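Local coordinates for Non-structural protein NS1 (Murine minute virus, PDB 4R94) that nicks viral DNA at the replication origin through its N-terminal nuclease domain, the part described here, and unwinds it with an ATP-driven helicase, at residues V163-P167 and A168-K172. Numbering follows the deposited sequence.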
loop_
_atom_site.group_PDB
_atom_site.type_symbol
_atom_site.label_atom_id
_atom_site.label_comp_id
_atom_site.label_asym_id
_atom_site.label_seq_id
_atom_site.Cartn_x
_atom_site.Cartn_y
_atom_site.Cartn_z
ATOM N N VAL A 163 -10.120 18.101 6.013
ATOM C CA VAL A 163 -11.417 18.633 6.416
ATOM C C VAL A 163 -11.252 19.271 7.790
ATOM O O VAL A 163 -10.647 18.680 8.674
ATOM C CB VAL A 163 -12.504 17.548 6.450
ATOM C CG1 VAL A 163 -13.837 18.134 6.921
ATOM C CG2 VAL A 163 -12.658 16.899 5.074
ATOM N N GLN A 164 -11.749 20.493 7.956
ATOM C CA GLN A 164 -11.700 21.152 9.256
ATOM C C GLN A 164 -12.557 20.382 10.253
ATOM O O GLN A 164 -13.770 20.273 10.095
ATOM C CB GLN A 164 -12.171 22.605 9.139
ATOM C CG GLN A 164 -12.292 23.335 10.471
ATOM C CD GLN A 164 -11.142 24.293 10.725
ATOM O OE1 GLN A 164 -10.244 24.443 9.892
ATOM N NE2 GLN A 164 -11.166 24.952 11.879
ATOM N N LEU A 165 -11.921 19.831 11.276
ATOM C CA LEU A 165 -12.624 19.023 12.262
ATOM C C LEU A 165 -12.488 19.596 13.668
ATOM O O LEU A 165 -11.432 20.117 14.012
ATOM C CB LEU A 165 -12.083 17.597 12.254
ATOM C CG LEU A 165 -12.209 16.809 10.954
ATOM C CD1 LEU A 165 -11.466 15.493 11.087
ATOM C CD2 LEU A 165 -13.675 16.567 10.637
ATOM N N THR A 166 -13.541 19.478 14.472
ATOM C CA THR A 166 -13.448 19.746 15.913
ATOM C C THR A 166 -12.602 18.665 16.581
ATOM O O THR A 166 -12.380 17.605 16.000
ATOM C CB THR A 166 -14.829 19.777 16.591
ATOM O OG1 THR A 166 -15.409 18.462 16.581
ATOM C CG2 THR A 166 -15.767 20.780 15.896
ATOM N N PRO A 167 -12.119 18.915 17.805
ATOM C CA PRO A 167 -11.435 17.822 18.509
ATOM C C PRO A 167 -12.310 16.580 18.686
ATOM O O PRO A 167 -11.807 15.461 18.523
ATOM C CB PRO A 167 -11.078 18.456 19.862
ATOM C CG PRO A 167 -10.859 19.893 19.522
ATOM C CD PRO A 167 -11.928 20.210 18.486
ATOM N N ALA A 168 -13.593 16.766 18.991
ATOM C CA ALA A 168 -14.503 15.636 19.161
ATOM C C ALA A 168 -14.624 14.829 17.868
ATOM O O ALA A 168 -14.682 13.595 17.897
ATOM C CB ALA A 168 -15.874 16.127 19.612
ATOM N N GLU A 169 -14.680 15.528 16.735
ATOM C CA GLU A 169 -14.761 14.865 15.435
ATOM C C GLU A 169 -13.473 14.127 15.074
ATOM O O GLU A 169 -13.524 13.036 14.512
ATOM C CB GLU A 169 -15.102 15.878 14.345
ATOM C CG GLU A 169 -16.520 16.416 14.452
ATOM C CD GLU A 169 -16.753 17.680 13.644
ATOM O OE1 GLU A 169 -15.776 18.311 13.177
ATOM O OE2 GLU A 169 -17.933 18.048 13.481
ATOM N N ARG A 170 -12.319 14.722 15.379
ATOM C CA ARG A 170 -11.043 14.039 15.150
ATOM C C ARG A 170 -10.956 12.726 15.914
ATOM O O ARG A 170 -10.508 11.710 15.385
ATOM C CB ARG A 170 -9.870 14.929 15.557
ATOM C CG ARG A 170 -9.475 15.909 14.518
ATOM C CD ARG A 170 -8.167 16.580 14.889
ATOM N NE ARG A 170 -7.998 17.786 14.107
ATOM C CZ ARG A 170 -7.507 17.820 12.878
ATOM N NH1 ARG A 170 -7.122 16.700 12.277
ATOM N NH2 ARG A 170 -7.400 18.980 12.250
ATOM N N ILE A 171 -11.379 12.750 17.175
ATOM C CA ILE A 171 -11.381 11.547 17.999
ATOM C C ILE A 171 -12.358 10.499 17.473
ATOM O O ILE A 171 -12.056 9.303 17.474
ATOM C CB ILE A 171 -11.724 11.890 19.468
ATOM C CG1 ILE A 171 -10.650 12.813 20.048
ATOM C CG2 ILE A 171 -11.874 10.641 20.293
ATOM C CD1 ILE A 171 -9.234 12.254 19.979
ATOM N N LYS A 172 -13.520 10.946 17.008
ATOM C CA LYS A 172 -14.486 10.030 16.434
ATOM C C LYS A 172 -13.893 9.374 15.185
ATOM O O LYS A 172 -14.039 8.172 14.981
ATOM C CB LYS A 172 -15.792 10.755 16.101
ATOM C CG LYS A 172 -16.913 9.835 15.643
ATOM C CD LYS A 172 -17.257 8.800 16.709
ATOM C CE LYS A 172 -18.650 8.207 16.501
ATOM N NZ LYS A 172 -18.771 7.387 15.260
HETATM O O HOH W 1 -9.784 21.473 12.431
#
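The guanidinium of Arg170 has CB of Leu165 over one face, and on that same side of the plane NH2 makes a weak bond to a water, which donates to Leu165 O. The second flat group, the carboxylate of Glu169, is approached from above its plane: Thr166 N donates a nearly straight hydrogen bond to Glu169 OE1 at 2.8 Å, 40° out of that plane. CD2 of Leu165 also packs against OE1, at 3.7 Å. With CG of Glu169 turned anti to its own carbonyl carbon (chi1 -69°), the extended chain reaches back to the amide of Thr166 ahead of the helix. The return half of the exchange comes from Thr166, whose OG1 sits between its backbone N and carbonyl carbon (chi1 68°) and accepts from Glu169 N at 3.0 Å. Beyond this pair the ordinary helical bonds begin, Arg170 N to Thr166 O at 2.9 Å and Ile171 N to Pro167 O at 3.1 Å. Lys40 adds a salt bridge to Glu169 OE1 and a hydrogen bond to Gln164 O, and Asn38 ND2 hydrogen-bonds to OE2; these partners probably stabilise the buried carboxylate as an anion and join the helix start to the hairpin of strands 35-37 and 40-42. Thr166 as N-cap and Glu169 three residues on thus make a classic capping box, here opening helix 167-179 of the nickase domain, away from its magnesium site.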